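Local structure of endo-b-1,4-glucanase (Nasutitermes takasagoensis, 1KS8) at residues T100-F113 with Y173-F187. The protein probably cleaves internal beta-1,4-glucosidic linkages in cellulose, lichenin and cereal beta-D-glucans, as a family 9 glycosyl hydrolase. Sequence-based numbering, arbitrary orientation.
Sequences TDYFIKAHTSQNEF and YSNNLLTHARQLFDF
Leu-184 covers one face of the His-107 imidazole in a CH-pi contact, its CG 3.9 Å from the ring centroid and almost on the ring normal. His-107, its CG swung away from the backbone N (chi1 -169°), turns its ring edge to helix 173-187: its ND1 meets ND1 of His-180 at 2.7 Å in a nearly straight hydrogen bond whose donor is not settled. On the ring's far edge, NE2 donates to its own loop, 2.9 Å from Gln-110 O, from above that carbonyl's plane. A leucine in place of His-107 would probably leave both His-180 ND1 and the Gln-110 carbonyl without their partner, setting the turn after the helix free to shift. In this (alpha/alpha)6 barrel, segments 100-106 and 173-187 cross at 50°, and Ile-104 is the knob, fitting among Tyr-173, Asn-176, Leu-177 and His-180. Its CG1 covers one face of the His-180 ring, while CD1 comes 3.8 Å from CE1 of Tyr-173. Tyr-173 OH shares a 2.7 Å hydrogen bond with Thr-100 OG1 or may give its proton weakly to Asp-101 OD1; Asp-101 OD2 is salt-bridged to Lys-97. Within the type I turn, Asn-111 O sits 3.4 Å above the Phe-187 ring plane.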
# COMPACT_ATOMS: atom_id res chain seq x y z
N THR A 100 -1.61 -3.16 11.16
CA THR A 100 -2.82 -3.41 11.93
C THR A 100 -2.70 -3.14 13.43
O THR A 100 -3.67 -2.74 14.07
CB THR A 100 -3.38 -4.83 11.67
OG1 THR A 100 -2.39 -5.81 11.98
CG2 THR A 100 -3.79 -4.97 10.20
N ASP A 101 -1.51 -3.34 14.00
CA ASP A 101 -1.34 -3.04 15.42
C ASP A 101 -1.60 -1.55 15.61
O ASP A 101 -2.18 -1.13 16.61
CB ASP A 101 0.08 -3.35 15.89
CG ASP A 101 0.30 -4.81 16.20
OD1 ASP A 101 -0.69 -5.57 16.29
OD2 ASP A 101 1.47 -5.21 16.36
N TYR A 102 -1.17 -0.76 14.64
CA TYR A 102 -1.36 0.68 14.69
C TYR A 102 -2.83 1.04 14.49
O TYR A 102 -3.36 1.90 15.19
CB TYR A 102 -0.49 1.36 13.63
CG TYR A 102 -0.77 2.84 13.48
CD1 TYR A 102 -0.40 3.75 14.46
CD2 TYR A 102 -1.43 3.33 12.35
CE1 TYR A 102 -0.67 5.11 14.33
CE2 TYR A 102 -1.71 4.68 12.21
CZ TYR A 102 -1.33 5.57 13.20
OH TYR A 102 -1.60 6.91 13.05
N PHE A 103 -3.49 0.40 13.53
CA PHE A 103 -4.90 0.70 13.30
C PHE A 103 -5.72 0.45 14.56
O PHE A 103 -6.68 1.16 14.83
CB PHE A 103 -5.47 -0.13 12.15
CG PHE A 103 -4.74 0.05 10.84
CD1 PHE A 103 -4.15 1.27 10.52
CD2 PHE A 103 -4.67 -0.99 9.93
CE1 PHE A 103 -3.50 1.45 9.30
CE2 PHE A 103 -4.02 -0.83 8.71
CZ PHE A 103 -3.44 0.40 8.40
N ILE A 104 -5.35 -0.59 15.31
CA ILE A 104 -6.07 -0.90 16.54
C ILE A 104 -5.92 0.26 17.53
O ILE A 104 -6.89 0.64 18.19
CB ILE A 104 -5.55 -2.22 17.16
CG1 ILE A 104 -6.05 -3.40 16.32
CG2 ILE A 104 -6.01 -2.35 18.60
CD1 ILE A 104 -5.44 -4.73 16.70
N LYS A 105 -4.72 0.81 17.63
CA LYS A 105 -4.49 1.94 18.53
C LYS A 105 -5.26 3.17 18.05
O LYS A 105 -5.85 3.89 18.85
CB LYS A 105 -3.00 2.31 18.59
CG LYS A 105 -2.10 1.26 19.22
CD LYS A 105 -0.69 1.80 19.33
CE LYS A 105 0.26 0.77 19.91
NZ LYS A 105 1.66 1.28 19.97
N ALA A 106 -5.25 3.40 16.74
CA ALA A 106 -5.94 4.54 16.16
C ALA A 106 -7.45 4.47 16.33
O ALA A 106 -8.14 5.49 16.26
CB ALA A 106 -5.57 4.67 14.68
N HIS A 107 -7.97 3.26 16.53
CA HIS A 107 -9.40 3.07 16.74
C HIS A 107 -9.65 3.27 18.23
O HIS A 107 -9.85 2.32 18.98
CB HIS A 107 -9.79 1.65 16.34
CG HIS A 107 -11.27 1.42 16.27
ND1 HIS A 107 -11.84 0.18 16.42
CD2 HIS A 107 -12.29 2.28 16.05
CE1 HIS A 107 -13.15 0.28 16.30
NE2 HIS A 107 -13.45 1.55 16.08
N THR A 108 -9.63 4.53 18.64
CA THR A 108 -9.78 4.91 20.04
C THR A 108 -11.16 4.69 20.66
O THR A 108 -11.29 4.54 21.87
CB THR A 108 -9.33 6.37 20.24
OG1 THR A 108 -9.91 7.18 19.21
CG2 THR A 108 -7.82 6.46 20.15
N SER A 109 -12.20 4.70 19.83
CA SER A 109 -13.56 4.46 20.29
C SER A 109 -14.26 3.77 19.13
O SER A 109 -13.79 3.85 18.00
CB SER A 109 -14.26 5.78 20.64
OG SER A 109 -15.45 5.52 21.37
N GLN A 110 -15.37 3.10 19.40
CA GLN A 110 -16.06 2.39 18.33
C GLN A 110 -16.30 3.23 17.07
O GLN A 110 -16.10 2.76 15.96
CB GLN A 110 -17.38 1.80 18.84
CG GLN A 110 -17.18 0.59 19.76
CD GLN A 110 -16.65 0.95 21.13
OE1 GLN A 110 -16.07 0.10 21.83
NE2 GLN A 110 -16.84 2.19 21.54
N ASN A 111 -16.72 4.48 17.26
CA ASN A 111 -16.97 5.37 16.13
C ASN A 111 -15.99 6.55 16.08
O ASN A 111 -16.36 7.66 15.72
CB ASN A 111 -18.40 5.90 16.18
CG ASN A 111 -19.43 4.80 16.00
OD1 ASN A 111 -19.39 4.06 15.01
ND2 ASN A 111 -20.35 4.68 16.95
N GLU A 112 -14.74 6.28 16.44
CA GLU A 112 -13.70 7.31 16.41
C GLU A 112 -12.45 6.65 15.87
O GLU A 112 -12.09 5.55 16.28
CB GLU A 112 -13.43 7.86 17.81
CG GLU A 112 -12.48 9.06 17.81
CD GLU A 112 -12.32 9.68 19.19
OE1 GLU A 112 -11.51 9.17 19.99
OE2 GLU A 112 -13.02 10.68 19.46
N PHE A 113 -11.78 7.32 14.94
CA PHE A 113 -10.58 6.76 14.35
C PHE A 113 -9.56 7.82 13.97
O PHE A 113 -9.89 8.77 13.25
CB PHE A 113 -10.96 5.94 13.11
CG PHE A 113 -9.81 5.20 12.51
CD1 PHE A 113 -9.28 4.08 13.14
CD2 PHE A 113 -9.23 5.64 11.32
CE1 PHE A 113 -8.19 3.41 12.61
CE2 PHE A 113 -8.13 4.97 10.78
CZ PHE A 113 -7.62 3.85 11.42
N TYR A 173 -5.44 -12.88 18.06
CA TYR A 173 -5.22 -11.63 17.36
C TYR A 173 -6.23 -11.52 16.22
O TYR A 173 -6.78 -10.45 15.97
CB TYR A 173 -3.79 -11.57 16.80
CG TYR A 173 -3.43 -10.22 16.21
CD1 TYR A 173 -3.53 -9.05 16.96
CD2 TYR A 173 -2.97 -10.13 14.89
CE1 TYR A 173 -3.19 -7.82 16.42
CE2 TYR A 173 -2.63 -8.89 14.34
CZ TYR A 173 -2.74 -7.75 15.11
OH TYR A 173 -2.40 -6.53 14.57
N SER A 174 -6.48 -12.63 15.54
CA SER A 174 -7.43 -12.66 14.44
C SER A 174 -8.80 -12.19 14.92
O SER A 174 -9.45 -11.38 14.25
CB SER A 174 -7.54 -14.08 13.88
OG SER A 174 -8.52 -14.16 12.87
N ASN A 175 -9.24 -12.69 16.07
CA ASN A 175 -10.54 -12.30 16.62
C ASN A 175 -10.58 -10.81 16.93
O ASN A 175 -11.57 -10.14 16.67
CB ASN A 175 -10.82 -13.09 17.91
CG ASN A 175 -11.11 -14.55 17.65
OD1 ASN A 175 -11.22 -15.35 18.58
ND2 ASN A 175 -11.24 -14.92 16.37
N ASN A 176 -9.49 -10.30 17.49
CA ASN A 176 -9.39 -8.89 17.84
C ASN A 176 -9.47 -8.03 16.58
O ASN A 176 -10.18 -7.03 16.54
CB ASN A 176 -8.08 -8.63 18.59
CG ASN A 176 -7.92 -7.18 19.01
OD1 ASN A 176 -8.88 -6.54 19.42
ND2 ASN A 176 -6.70 -6.67 18.93
N LEU A 177 -8.74 -8.43 15.55
CA LEU A 177 -8.74 -7.72 14.28
C LEU A 177 -10.16 -7.63 13.72
O LEU A 177 -10.60 -6.57 13.28
CB LEU A 177 -7.85 -8.44 13.27
CG LEU A 177 -6.33 -8.39 13.48
CD1 LEU A 177 -5.66 -9.40 12.57
CD2 LEU A 177 -5.82 -6.99 13.20
N LEU A 178 -10.86 -8.76 13.73
CA LEU A 178 -12.21 -8.82 13.20
C LEU A 178 -13.19 -7.94 13.98
O LEU A 178 -14.07 -7.31 13.38
CB LEU A 178 -12.71 -10.26 13.19
CG LEU A 178 -14.01 -10.52 12.42
CD1 LEU A 178 -13.84 -10.09 10.96
CD2 LEU A 178 -14.35 -12.00 12.49
N THR A 179 -13.05 -7.88 15.30
CA THR A 179 -13.94 -7.06 16.11
C THR A 179 -13.81 -5.60 15.67
O THR A 179 -14.81 -4.92 15.44
CB THR A 179 -13.59 -7.16 17.61
OG1 THR A 179 -13.88 -8.49 18.07
CG2 THR A 179 -14.40 -6.16 18.43
N HIS A 180 -12.57 -5.14 15.54
CA HIS A 180 -12.32 -3.77 15.11
C HIS A 180 -12.80 -3.53 13.69
O HIS A 180 -13.34 -2.47 13.38
CB HIS A 180 -10.82 -3.46 15.22
CG HIS A 180 -10.35 -3.24 16.62
ND1 HIS A 180 -10.54 -2.04 17.28
CD2 HIS A 180 -9.74 -4.06 17.50
CE1 HIS A 180 -10.06 -2.14 18.51
NE2 HIS A 180 -9.57 -3.36 18.67
N ALA A 181 -12.62 -4.53 12.82
CA ALA A 181 -13.06 -4.41 11.43
C ALA A 181 -14.57 -4.21 11.34
O ALA A 181 -15.04 -3.35 10.60
CB ALA A 181 -12.65 -5.66 10.66
N ARG A 182 -15.33 -5.00 12.10
CA ARG A 182 -16.78 -4.88 12.08
C ARG A 182 -17.25 -3.51 12.55
O ARG A 182 -18.16 -2.92 11.96
CB ARG A 182 -17.42 -5.96 12.97
CG ARG A 182 -17.17 -7.38 12.51
CD ARG A 182 -18.02 -8.35 13.32
NE ARG A 182 -17.81 -9.74 12.91
CZ ARG A 182 -18.55 -10.76 13.33
NH1 ARG A 182 -19.55 -10.55 14.18
NH2 ARG A 182 -18.29 -11.99 12.91
N GLN A 183 -16.65 -3.02 13.63
CA GLN A 183 -17.01 -1.72 14.18
C GLN A 183 -16.67 -0.58 13.24
O GLN A 183 -17.46 0.35 13.07
CB GLN A 183 -16.32 -1.52 15.53
CG GLN A 183 -16.62 -2.63 16.53
CD GLN A 183 -15.87 -2.47 17.83
OE1 GLN A 183 -14.73 -2.02 17.84
NE2 GLN A 183 -16.51 -2.86 18.93
N LEU A 184 -15.50 -0.65 12.61
CA LEU A 184 -15.11 0.41 11.68
C LEU A 184 -16.00 0.42 10.44
O LEU A 184 -16.27 1.49 9.89
CB LEU A 184 -13.64 0.27 11.29
CG LEU A 184 -12.70 0.82 12.37
CD1 LEU A 184 -11.27 0.38 12.09
CD2 LEU A 184 -12.81 2.34 12.41
N PHE A 185 -16.45 -0.75 10.00
CA PHE A 185 -17.33 -0.79 8.84
C PHE A 185 -18.66 -0.13 9.19
O PHE A 185 -19.20 0.65 8.41
CB PHE A 185 -17.61 -2.21 8.37
CG PHE A 185 -18.60 -2.28 7.24
CD1 PHE A 185 -18.26 -1.82 5.97
CD2 PHE A 185 -19.91 -2.72 7.47
CE1 PHE A 185 -19.20 -1.80 4.94
CE2 PHE A 185 -20.85 -2.70 6.44
CZ PHE A 185 -20.50 -2.24 5.18
N ASP A 186 -19.18 -0.44 10.38
CA ASP A 186 -20.44 0.14 10.82
C ASP A 186 -20.30 1.66 10.88
O ASP A 186 -21.19 2.39 10.46
CB ASP A 186 -20.83 -0.42 12.18
CG ASP A 186 -21.47 -1.79 12.09
OD1 ASP A 186 -21.57 -2.47 13.13
OD2 ASP A 186 -21.88 -2.19 10.97
N PHE A 187 -19.17 2.12 11.41
CA PHE A 187 -18.90 3.55 11.51
C PHE A 187 -18.90 4.16 10.10
O PHE A 187 -19.56 5.16 9.84
CB PHE A 187 -17.55 3.76 12.21
CG PHE A 187 -17.06 5.19 12.20
CD1 PHE A 187 -17.93 6.26 12.38
CD2 PHE A 187 -15.70 5.45 12.03
CE1 PHE A 187 -17.46 7.57 12.40
CE2 PHE A 187 -15.22 6.76 12.05
CZ PHE A 187 -16.10 7.82 12.23
O HOH W 1 -15.09 -3.06 21.54
O HOH W 2 -19.07 1.20 15.14